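Local coordinates for protein EvdMO1 (PDB 5T39) that binds S-adenosyl-L-homocysteine in a Rossmann-like fold and probably acts as the SAM-dependent methyltransferase domain of a bifunctional everninomicin biosynthetic enzyme, at residues A76-L85 and G98-G106; R143-Y154 and V169-H178. All coordinates share one frame; numbering follows the deposited sequence.

In the fold
Following the chain from the N terminus, interaction 1 comes first: strand 78-82 runs through helix 88-94 to strand 100-105, and the pairing of 76-85 with 98-106 closes that beta-alpha-beta unit. Interaction 2 opens only afterwards, where strand 146-150, helix 159-169 and strand 172-180 form a second such unit, so the two loops follow in series and neither nest nor cross. In space they join, because strands 78-82 and 146-150 are neighbours in the seven-stranded mixed sheet; L148 N meets L80 O, and the D145 carboxylate reaches T77 N. The C-terminal ends of strands 78-82, 100-105 and 146-150 meet at S-adenosyl-L-homocysteine, whose amino nitrogen bonds G83 O and A150 O.

Interaction 1: A76-L85 and G98-G106; sequences ATRILELGAL and GTSILGLEG. With SAH (S-adenosyl-L-homocysteine), chain B.
The E105 carboxylate reaches back across the strand ends to take the backbone N-H of L85 on OE2 (2.9 Å) from above its plane, while both its oxygens hold the ribose of S-adenosyl-L-homocysteine. This is the first beta-alpha-beta unit of the Rossmann-like methyltransferase fold, with the acidic residue at the end of its second strand. Ribose O2' donates to E105 OE1 and O3' to OE2, each at 2.7 Å; R107 N and N110 ND2 also bond OE1. With CG anti to the backbone N (chi1 170°) and a bend at chi2 (51°), the E105 carboxylate comes round to the turn after strand 78-82. Replacing E105 by alanine removes the carboxylate, which would probably leave both ribose hydroxyls and the L85 N-H without this acceptor and the 83-85 turn less firmly held. At that turn, L104 O accepts from A84 N and weakly from G83 N, and G83 O takes the ligand's amino group. Between the parallel strands, I79 and E81 each donate to and accept from 100-105. On one face, L80 CD1 fits among the L102 and L104 side chains; on the other, I79 CD1 is pressed tightly on T99 CG2 (3.5 Å), beside I101 CD1. At the far end T99 OG1 donates to A76 O (2.9 Å).

Interaction 2: R143-Y154 and V169-H178; sequences RFDAVLCAGLLY and VSAGIYLSTH. With SAH (S-adenosyl-L-homocysteine), chain B.
Y154 CG lies between its backbone N and carbonyl carbon (chi1 53°), and H178 CG is anti to its own carbonyl carbon (chi1 -62°); these torsions bring the two rings into an edge-to-face pair. H178 CD2 sits over the centre of the tyrosine face, 3.6 Å from Y154 CZ, with the planes at 54°. Beyond the pair, one water is hydrogen-bonded to both Y154 OH and H178 NE2. T177 OG1 lies at the edge of the Y154 ring, 3.4 Å from CD1, and donates to H178 O. At the other end, S170 OG donates to F144 O (2.9 Å) from well above the carbonyl plane and accepts from G172 N in an ST turn. Between these ends the strands run parallel: V147 and C149 each donate to and accept from 172-178. L148 CD1 lies 3.5 Å from Y174 CD2; on the opposite face C149 SG touches L175 CD1. Beyond the G151 N to S176 O bond, a water accepts from L153 N and donates to S176 O. A150 O accepts the amino group of S-adenosyl-L-homocysteine (2.8 Å), and G151 O and L152 CD1 approach its ribose. Pairing of strands 146-150 and 172-178 closes the beta-alpha-beta unit with helix 159-169: helix 62-72 packs on A146, L148 and Y174, while strand 78-82 flanks 146-150 and strand 244-252 flanks 172-180.

Interaction 1: A76-L85 and G98-G106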
loop_
_atom_site.group_PDB
_atom_site.type_symbol
_atom_site.label_atom_id
_atom_site.label_comp_id
_atom_site.label_asym_id
_atom_site.label_seq_id
_atom_site.Cartn_x
_atom_site.Cartn_y
_atom_site.Cartn_z
ATOM N N ALA A 76 -2.150 -17.233 -4.252
ATOM C CA ALA A 76 -1.772 -16.585 -3.002
ATOM C C ALA A 76 -2.753 -16.887 -1.878
ATOM O O ALA A 76 -3.967 -16.680 -2.009
ATOM C CB ALA A 76 -1.689 -15.077 -3.191
ATOM N N THR A 77 -2.213 -17.348 -0.754
ATOM C CA THR A 77 -2.992 -17.576 0.454
ATOM C C THR A 77 -2.517 -16.760 1.641
ATOM O O THR A 77 -3.214 -16.720 2.654
ATOM C CB THR A 77 -2.985 -19.062 0.863
ATOM O OG1 THR A 77 -1.654 -19.467 1.190
ATOM C CG2 THR A 77 -3.565 -19.951 -0.238
ATOM N N ARG A 78 -1.343 -16.150 1.575
ATOM C CA ARG A 78 -0.816 -15.322 2.650
ATOM C C ARG A 78 -0.214 -14.083 1.996
ATOM O O ARG A 78 0.757 -14.217 1.248
ATOM C CB ARG A 78 0.249 -16.131 3.398
ATOM C CG ARG A 78 0.951 -15.445 4.548
ATOM C CD ARG A 78 0.077 -15.288 5.758
ATOM N NE ARG A 78 0.741 -14.524 6.807
ATOM C CZ ARG A 78 0.086 -13.840 7.734
ATOM N NH1 ARG A 78 -1.238 -13.829 7.716
ATOM N NH2 ARG A 78 0.739 -13.147 8.654
ATOM N N ILE A 79 -0.778 -12.904 2.267
ATOM C CA ILE A 79 -0.427 -11.667 1.584
ATOM C C ILE A 79 0.026 -10.636 2.599
ATOM O O ILE A 79 -0.568 -10.518 3.675
ATOM C CB ILE A 79 -1.661 -11.126 0.815
ATOM C CG1 ILE A 79 -2.121 -12.119 -0.256
ATOM C CG2 ILE A 79 -1.360 -9.772 0.160
ATOM C CD1 ILE A 79 -3.447 -11.754 -0.875
ATOM N N LEU A 80 1.032 -9.852 2.229
ATOM C CA LEU A 80 1.485 -8.706 3.003
ATOM C C LEU A 80 1.093 -7.446 2.247
ATOM O O LEU A 80 1.467 -7.299 1.078
ATOM C CB LEU A 80 3.008 -8.752 3.178
ATOM C CG LEU A 80 3.645 -7.576 3.913
ATOM C CD1 LEU A 80 3.136 -7.492 5.342
ATOM C CD2 LEU A 80 5.158 -7.712 3.889
ATOM N N GLU A 81 0.370 -6.541 2.900
ATOM C CA GLU A 81 0.004 -5.258 2.314
ATOM C C GLU A 81 0.738 -4.154 3.064
ATOM O O GLU A 81 0.677 -4.081 4.296
ATOM C CB GLU A 81 -1.502 -5.024 2.390
ATOM C CG GLU A 81 -1.884 -3.642 1.891
ATOM C CD GLU A 81 -3.286 -3.267 2.216
ATOM O OE1 GLU A 81 -3.732 -2.217 1.694
ATOM O OE2 GLU A 81 -3.924 -3.979 3.008
ATOM N N LEU A 82 1.419 -3.289 2.324
ATOM C CA LEU A 82 2.198 -2.203 2.911
ATOM C C LEU A 82 1.480 -0.868 2.731
ATOM O O LEU A 82 1.143 -0.481 1.616
ATOM C CB LEU A 82 3.574 -2.145 2.247
ATOM C CG LEU A 82 4.368 -3.448 2.321
ATOM C CD1 LEU A 82 5.693 -3.284 1.624
ATOM C CD2 LEU A 82 4.569 -3.909 3.751
ATOM N N GLY A 83 1.292 -0.137 3.818
ATOM C CA GLY A 83 0.598 1.138 3.754
ATOM C C GLY A 83 -0.904 0.991 3.616
ATOM O O GLY A 83 -1.513 1.524 2.681
ATOM N N ALA A 84 -1.524 0.281 4.562
ATOM C CA ALA A 84 -2.915 -0.138 4.428
ATOM C C ALA A 84 -3.935 0.991 4.576
ATOM O O ALA A 84 -5.105 0.779 4.228
ATOM C CB ALA A 84 -3.197 -1.243 5.437
ATOM N N LEU A 85 -3.535 2.159 5.076
ATOM C CA LEU A 85 -4.427 3.311 5.184
ATOM C C LEU A 85 -5.670 2.982 6.014
ATOM O O LEU A 85 -5.540 2.735 7.218
ATOM C CB LEU A 85 -4.715 3.929 3.805
ATOM C CG LEU A 85 -5.536 5.219 3.745
ATOM C CD1 LEU A 85 -5.100 6.220 4.795
ATOM C CD2 LEU A 85 -5.470 5.820 2.347
ATOM N N GLY A 98 -9.782 -18.573 2.692
ATOM C CA GLY A 98 -8.568 -19.245 2.337
ATOM C C GLY A 98 -7.358 -18.352 2.158
ATOM O O GLY A 98 -6.253 -18.886 2.037
ATOM N N THR A 99 -7.511 -17.023 2.130
ATOM C CA THR A 99 -6.361 -16.113 2.063
ATOM C C THR A 99 -6.337 -15.219 3.304
ATOM O O THR A 99 -7.340 -14.586 3.621
ATOM C CB THR A 99 -6.330 -15.251 0.760
ATOM O OG1 THR A 99 -6.265 -16.089 -0.407
ATOM C CG2 THR A 99 -5.125 -14.305 0.741
ATOM N N SER A 100 -5.173 -15.140 3.965
ATOM C CA SER A 100 -4.970 -14.308 5.143
ATOM C C SER A 100 -4.090 -13.137 4.742
ATOM O O SER A 100 -3.191 -13.284 3.913
ATOM C CB SER A 100 -4.288 -15.082 6.281
ATOM O OG SER A 100 -2.952 -15.431 5.969
ATOM N N ILE A 101 -4.367 -11.974 5.332
ATOM C CA ILE A 101 -3.690 -10.735 4.980
ATOM C C ILE A 101 -3.084 -10.145 6.239
ATOM O O ILE A 101 -3.763 -10.054 7.267
ATOM C CB ILE A 101 -4.666 -9.707 4.384
ATOM C CG1 ILE A 101 -5.701 -10.354 3.454
ATOM C CG2 ILE A 101 -3.863 -8.557 3.741
ATOM C CD1 ILE A 101 -5.111 -11.000 2.268
ATOM N N LEU A 102 -1.835 -9.695 6.148
ATOM C CA LEU A 102 -1.225 -8.839 7.155
ATOM C C LEU A 102 -1.072 -7.466 6.527
ATOM O O LEU A 102 -0.368 -7.327 5.527
ATOM C CB LEU A 102 0.138 -9.373 7.591
ATOM C CG LEU A 102 0.907 -8.476 8.572
ATOM C CD1 LEU A 102 0.157 -8.244 9.877
ATOM C CD2 LEU A 102 2.269 -9.079 8.868
ATOM N N GLY A 103 -1.746 -6.469 7.085
ATOM C CA GLY A 103 -1.644 -5.095 6.615
ATOM C C GLY A 103 -0.852 -4.260 7.606
ATOM O O GLY A 103 -1.148 -4.256 8.800
ATOM N N LEU A 104 0.156 -3.565 7.095
ATOM C CA LEU A 104 1.004 -2.698 7.898
ATOM C C LEU A 104 0.671 -1.247 7.596
ATOM O O LEU A 104 0.506 -0.868 6.428
ATOM C CB LEU A 104 2.480 -2.949 7.598
ATOM C CG LEU A 104 2.948 -4.393 7.824
ATOM C CD1 LEU A 104 4.430 -4.478 7.567
ATOM C CD2 LEU A 104 2.599 -4.897 9.224
ATOM N N GLU A 105 0.603 -0.427 8.641
ATOM C CA GLU A 105 0.251 0.973 8.482
ATOM C C GLU A 105 1.074 1.799 9.455
ATOM O O GLU A 105 1.181 1.465 10.634
ATOM C CB GLU A 105 -1.251 1.172 8.692
ATOM C CG GLU A 105 -1.701 2.625 8.780
ATOM C CD GLU A 105 -1.212 3.496 7.651
ATOM O OE1 GLU A 105 -0.910 4.686 7.929
ATOM O OE2 GLU A 105 -1.122 3.008 6.494
ATOM N N GLY A 106 1.652 2.889 8.968
ATOM C CA GLY A 106 2.546 3.697 9.767
ATOM C C GLY A 106 1.921 4.761 10.633
ATOM O O GLY A 106 2.581 5.224 11.567
HETATM N N SAH B . -1.977 1.710 -0.122
HETATM C CA SAH B . -3.107 2.637 -0.123
HETATM C CB SAH B . -2.795 3.926 0.618
HETATM C CG SAH B . -1.646 4.725 0.011
HETATM S SD SAH B . -1.390 6.302 0.866
HETATM C C SAH B . -3.497 2.966 -1.551
HETATM O O SAH B . -4.510 3.634 -1.785
HETATM O OXT SAH B . -2.780 2.572 -2.469
HETATM C "C5'" SAH B . 0.094 5.863 1.809
HETATM C "C4'" SAH B . -0.177 5.043 3.068
HETATM O "O4'" SAH B . 1.080 4.551 3.534
HETATM C "C3'" SAH B . -0.796 5.858 4.192
HETATM O "O3'" SAH B . -1.734 5.111 4.940
HETATM C "C2'" SAH B . 0.428 6.223 5.017
HETATM O "O2'" SAH B . 0.196 6.576 6.369
HETATM C "C1'" SAH B . 1.273 4.968 4.868
HETATM N N9 SAH B . 2.705 5.162 5.088
HETATM C C8 SAH B . 3.486 6.192 4.631
HETATM N N7 SAH B . 4.765 6.003 5.005
HETATM C C5 SAH B . 4.797 4.845 5.717
HETATM C C6 SAH B . 5.825 4.163 6.363
HETATM N N6 SAH B . 7.082 4.597 6.407
HETATM N N1 SAH B . 5.525 2.992 6.991
HETATM C C2 SAH B . 4.243 2.523 6.996
HETATM N N3 SAH B . 3.196 3.165 6.399
HETATM C C4 SAH B . 3.515 4.310 5.764
HETATM O O HOH W 1 -3.172 -18.142 5.271
HETATM O O HOH W 2 -3.398 -12.354 8.892
#

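Interaction 2: R143-Y154 and V169-H178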
loop_
_atom_site.group_PDB
_atom_site.type_symbol
_atom_site.label_atom_id
_atom_site.label_comp_id
_atom_site.label_asym_id
_atom_site.label_seq_id
_atom_site.Cartn_x
_atom_site.Cartn_y
_atom_site.Cartn_z
ATOM N N ARG A 143 6.906 -15.555 5.729
ATOM C CA ARG A 143 6.899 -15.634 4.278
ATOM C C ARG A 143 5.503 -15.335 3.756
ATOM O O ARG A 143 4.503 -15.723 4.370
ATOM C CB ARG A 143 7.309 -17.033 3.814
ATOM C CG ARG A 143 7.468 -17.173 2.303
ATOM C CD ARG A 143 8.098 -18.513 1.941
ATOM N NE ARG A 143 8.404 -18.607 0.517
ATOM C CZ ARG A 143 7.558 -19.011 -0.416
ATOM N NH1 ARG A 143 6.336 -19.389 -0.097
ATOM N NH2 ARG A 143 7.933 -19.044 -1.683
ATOM N N PHE A 144 5.446 -14.690 2.600
ATOM C CA PHE A 144 4.200 -14.343 1.945
ATOM C C PHE A 144 4.255 -14.782 0.492
ATOM O O PHE A 144 5.309 -14.755 -0.144
ATOM C CB PHE A 144 3.949 -12.834 2.013
ATOM C CG PHE A 144 3.874 -12.334 3.416
ATOM C CD1 PHE A 144 2.668 -12.271 4.076
ATOM C CD2 PHE A 144 5.023 -11.979 4.104
ATOM C CE1 PHE A 144 2.598 -11.856 5.399
ATOM C CE2 PHE A 144 4.964 -11.574 5.408
ATOM C CZ PHE A 144 3.754 -11.505 6.060
ATOM N N ASP A 145 3.101 -15.144 -0.040
ATOM C CA ASP A 145 3.026 -15.463 -1.455
ATOM C C ASP A 145 3.243 -14.226 -2.318
ATOM O O ASP A 145 3.771 -14.326 -3.433
ATOM C CB ASP A 145 1.674 -16.084 -1.752
ATOM C CG ASP A 145 1.486 -17.397 -1.032
ATOM O OD1 ASP A 145 2.317 -18.292 -1.229
ATOM O OD2 ASP A 145 0.521 -17.540 -0.259
ATOM N N ALA A 146 2.817 -13.062 -1.846
ATOM C CA ALA A 146 2.988 -11.838 -2.600
ATOM C C ALA A 146 2.792 -10.661 -1.657
ATOM O O ALA A 146 2.161 -10.770 -0.596
ATOM C CB ALA A 146 2.018 -11.763 -3.784
ATOM N N VAL A 147 3.350 -9.534 -2.072
ATOM C CA VAL A 147 3.304 -8.267 -1.358
ATOM C C VAL A 147 2.556 -7.258 -2.215
ATOM O O VAL A 147 2.861 -7.106 -3.404
ATOM C CB VAL A 147 4.727 -7.745 -1.078
ATOM C CG1 VAL A 147 4.706 -6.388 -0.412
ATOM C CG2 VAL A 147 5.502 -8.747 -0.252
ATOM N N LEU A 148 1.585 -6.569 -1.623
ATOM C CA LEU A 148 0.942 -5.427 -2.253
ATOM C C LEU A 148 1.636 -4.175 -1.745
ATOM O O LEU A 148 1.708 -3.951 -0.531
ATOM C CB LEU A 148 -0.555 -5.382 -1.932
ATOM C CG LEU A 148 -1.306 -4.154 -2.469
ATOM C CD1 LEU A 148 -1.197 -4.054 -3.981
ATOM C CD2 LEU A 148 -2.765 -4.195 -2.053
ATOM N N CYS A 149 2.161 -3.367 -2.675
ATOM C CA CYS A 149 2.857 -2.126 -2.341
ATOM C C CYS A 149 2.340 -1.037 -3.270
ATOM O O CYS A 149 2.919 -0.775 -4.334
ATOM C CB CYS A 149 4.359 -2.315 -2.468
ATOM S SG CYS A 149 5.312 -0.861 -2.022
ATOM N N ALA A 150 1.225 -0.421 -2.886
ATOM C CA ALA A 150 0.572 0.583 -3.702
ATOM C C ALA A 150 0.568 1.908 -2.954
ATOM O O ALA A 150 0.324 1.959 -1.743
ATOM C CB ALA A 150 -0.861 0.167 -4.032
ATOM N N GLY A 151 0.837 2.984 -3.679
ATOM C CA GLY A 151 0.720 4.293 -3.078
ATOM C C GLY A 151 1.723 4.589 -1.985
ATOM O O GLY A 151 1.481 5.484 -1.176
ATOM N N LEU A 152 2.857 3.887 -1.960
ATOM C CA LEU A 152 3.772 3.949 -0.828
ATOM C C LEU A 152 5.213 4.257 -1.220
ATOM O O LEU A 152 5.929 4.923 -0.465
ATOM C CB LEU A 152 3.738 2.633 -0.050
ATOM C CG LEU A 152 4.640 2.550 1.190
ATOM C CD1 LEU A 152 4.306 3.638 2.192
ATOM C CD2 LEU A 152 4.521 1.174 1.820
ATOM N N LEU A 153 5.669 3.767 -2.374
ATOM C CA LEU A 153 7.098 3.806 -2.668
ATOM C C LEU A 153 7.632 5.227 -2.724
ATOM O O LEU A 153 8.820 5.445 -2.451
ATOM C CB LEU A 153 7.368 3.075 -3.990
ATOM C CG LEU A 153 8.833 2.769 -4.275
ATOM C CD1 LEU A 153 9.394 1.747 -3.332
ATOM C CD2 LEU A 153 9.030 2.307 -5.709
ATOM N N TYR A 154 6.788 6.191 -3.100
ATOM C CA TYR A 154 7.159 7.597 -3.202
ATOM C C TYR A 154 6.963 8.348 -1.888
ATOM O O TYR A 154 7.049 9.583 -1.870
ATOM C CB TYR A 154 6.421 8.267 -4.367
ATOM C CG TYR A 154 4.933 8.085 -4.345
ATOM C CD1 TYR A 154 4.348 6.950 -4.895
ATOM C CD2 TYR A 154 4.104 9.039 -3.779
ATOM C CE1 TYR A 154 2.983 6.775 -4.876
ATOM C CE2 TYR A 154 2.737 8.876 -3.761
ATOM C CZ TYR A 154 2.180 7.736 -4.312
ATOM O OH TYR A 154 0.813 7.561 -4.288
ATOM N N VAL A 169 10.844 -11.303 2.031
ATOM C CA VAL A 169 9.714 -12.067 2.549
ATOM C C VAL A 169 8.877 -12.737 1.473
ATOM O O VAL A 169 7.990 -13.534 1.824
ATOM C CB VAL A 169 8.816 -11.211 3.471
ATOM C CG1 VAL A 169 9.648 -10.577 4.577
ATOM C CG2 VAL A 169 8.064 -10.126 2.679
ATOM N N SER A 170 9.110 -12.449 0.193
ATOM C CA SER A 170 8.212 -12.918 -0.855
ATOM C C SER A 170 8.918 -12.925 -2.202
ATOM O O SER A 170 9.894 -12.207 -2.422
ATOM C CB SER A 170 6.992 -12.000 -0.948
ATOM O OG SER A 170 6.017 -12.491 -1.844
ATOM N N ALA A 171 8.350 -13.691 -3.124
ATOM C CA ALA A 171 8.828 -13.741 -4.498
ATOM C C ALA A 171 7.940 -12.959 -5.448
ATOM O O ALA A 171 8.180 -12.992 -6.661
ATOM C CB ALA A 171 8.946 -15.194 -4.972
ATOM N N GLY A 172 6.917 -12.277 -4.950
ATOM C CA GLY A 172 6.037 -11.518 -5.807
ATOM C C GLY A 172 5.700 -10.169 -5.215
ATOM O O GLY A 172 5.473 -10.057 -4.008
ATOM N N ILE A 173 5.645 -9.145 -6.058
ATOM C CA ILE A 173 5.210 -7.820 -5.636
ATOM C C ILE A 173 4.266 -7.245 -6.678
ATOM O O ILE A 173 4.505 -7.347 -7.885
ATOM C CB ILE A 173 6.409 -6.884 -5.365
ATOM C CG1 ILE A 173 5.943 -5.565 -4.718
ATOM C CG2 ILE A 173 7.235 -6.636 -6.638
ATOM C CD1 ILE A 173 7.084 -4.697 -4.243
ATOM N N TYR A 174 3.184 -6.634 -6.210
ATOM C CA TYR A 174 2.295 -5.818 -7.028
ATOM C C TYR A 174 2.592 -4.390 -6.608
ATOM O O TYR A 174 2.297 -4.005 -5.473
ATOM C CB TYR A 174 0.844 -6.198 -6.770
ATOM C CG TYR A 174 -0.183 -5.492 -7.617
ATOM C CD1 TYR A 174 -0.822 -6.147 -8.659
ATOM C CD2 TYR A 174 -0.528 -4.172 -7.368
ATOM C CE1 TYR A 174 -1.780 -5.514 -9.424
ATOM C CE2 TYR A 174 -1.492 -3.535 -8.124
ATOM C CZ TYR A 174 -2.110 -4.218 -9.150
ATOM O OH TYR A 174 -3.073 -3.621 -9.925
ATOM N N LEU A 175 3.247 -3.640 -7.483
ATOM C CA LEU A 175 3.782 -2.323 -7.163
ATOM C C LEU A 175 3.048 -1.273 -7.981
ATOM O O LEU A 175 3.090 -1.305 -9.210
ATOM C CB LEU A 175 5.275 -2.285 -7.490
ATOM C CG LEU A 175 5.955 -0.929 -7.290
ATOM C CD1 LEU A 175 5.991 -0.575 -5.808
ATOM C CD2 LEU A 175 7.350 -0.950 -7.888
ATOM N N SER A 176 2.414 -0.320 -7.305
ATOM C CA SER A 176 1.802 0.828 -7.960
ATOM C C SER A 176 2.483 2.060 -7.389
ATOM O O SER A 176 2.478 2.255 -6.168
ATOM C CB SER A 176 0.303 0.846 -7.687
ATOM O OG SER A 176 -0.316 1.969 -8.280
ATOM N N THR A 177 3.119 2.853 -8.255
ATOM C CA THR A 177 3.913 3.973 -7.782
ATOM C C THR A 177 4.013 5.050 -8.847
ATOM O O THR A 177 3.867 4.791 -10.042
ATOM C CB THR A 177 5.325 3.505 -7.380
ATOM O OG1 THR A 177 6.021 4.570 -6.725
ATOM C CG2 THR A 177 6.128 2.991 -8.562
ATOM N N HIS A 178 4.319 6.257 -8.389
ATOM C CA HIS A 178 4.865 7.266 -9.276
ATOM C C HIS A 178 6.371 7.085 -9.435
ATOM O O HIS A 178 7.053 6.489 -8.598
ATOM C CB HIS A 178 4.643 8.660 -8.711
ATOM C CG HIS A 178 3.206 9.031 -8.559
ATOM N ND1 HIS A 178 2.328 9.064 -9.619
ATOM C CD2 HIS A 178 2.501 9.421 -7.472
ATOM C CE1 HIS A 178 1.137 9.439 -9.188
ATOM N NE2 HIS A 178 1.215 9.665 -7.889
HETATM N N SAH B . -1.977 1.710 -0.122
HETATM C CA SAH B . -3.107 2.637 -0.123
HETATM C CB SAH B . -2.795 3.926 0.618
HETATM C CG SAH B . -1.646 4.725 0.011
HETATM S SD SAH B . -1.390 6.302 0.866
HETATM C C SAH B . -3.497 2.966 -1.551
HETATM O O SAH B . -4.510 3.634 -1.785
HETATM O OXT SAH B . -2.780 2.572 -2.469
HETATM C "C5'" SAH B . 0.094 5.863 1.809
HETATM C "C4'" SAH B . -0.177 5.043 3.068
HETATM O "O4'" SAH B . 1.080 4.551 3.534
HETATM C "C3'" SAH B . -0.796 5.858 4.192
HETATM O "O3'" SAH B . -1.734 5.111 4.940
HETATM C "C2'" SAH B . 0.428 6.223 5.017
HETATM O "O2'" SAH B . 0.196 6.576 6.369
HETATM C "C1'" SAH B . 1.273 4.968 4.868
HETATM N N9 SAH B . 2.705 5.162 5.088
HETATM C C8 SAH B . 3.486 6.192 4.631
HETATM N N7 SAH B . 4.765 6.003 5.005
HETATM C C5 SAH B . 4.797 4.845 5.717
HETATM C C6 SAH B . 5.825 4.163 6.363
HETATM N N6 SAH B . 7.082 4.597 6.407
HETATM N N1 SAH B . 5.525 2.992 6.991
HETATM C C2 SAH B . 4.243 2.523 6.996
HETATM N N3 SAH B . 3.196 3.165 6.399
HETATM C C4 SAH B . 3.515 4.310 5.764
HETATM O O HOH W 3 6.852 -15.981 -2.131
HETATM O O HOH W 4 4.007 1.937 -3.891
HETATM O O HOH W 5 -0.428 10.035 -5.119
#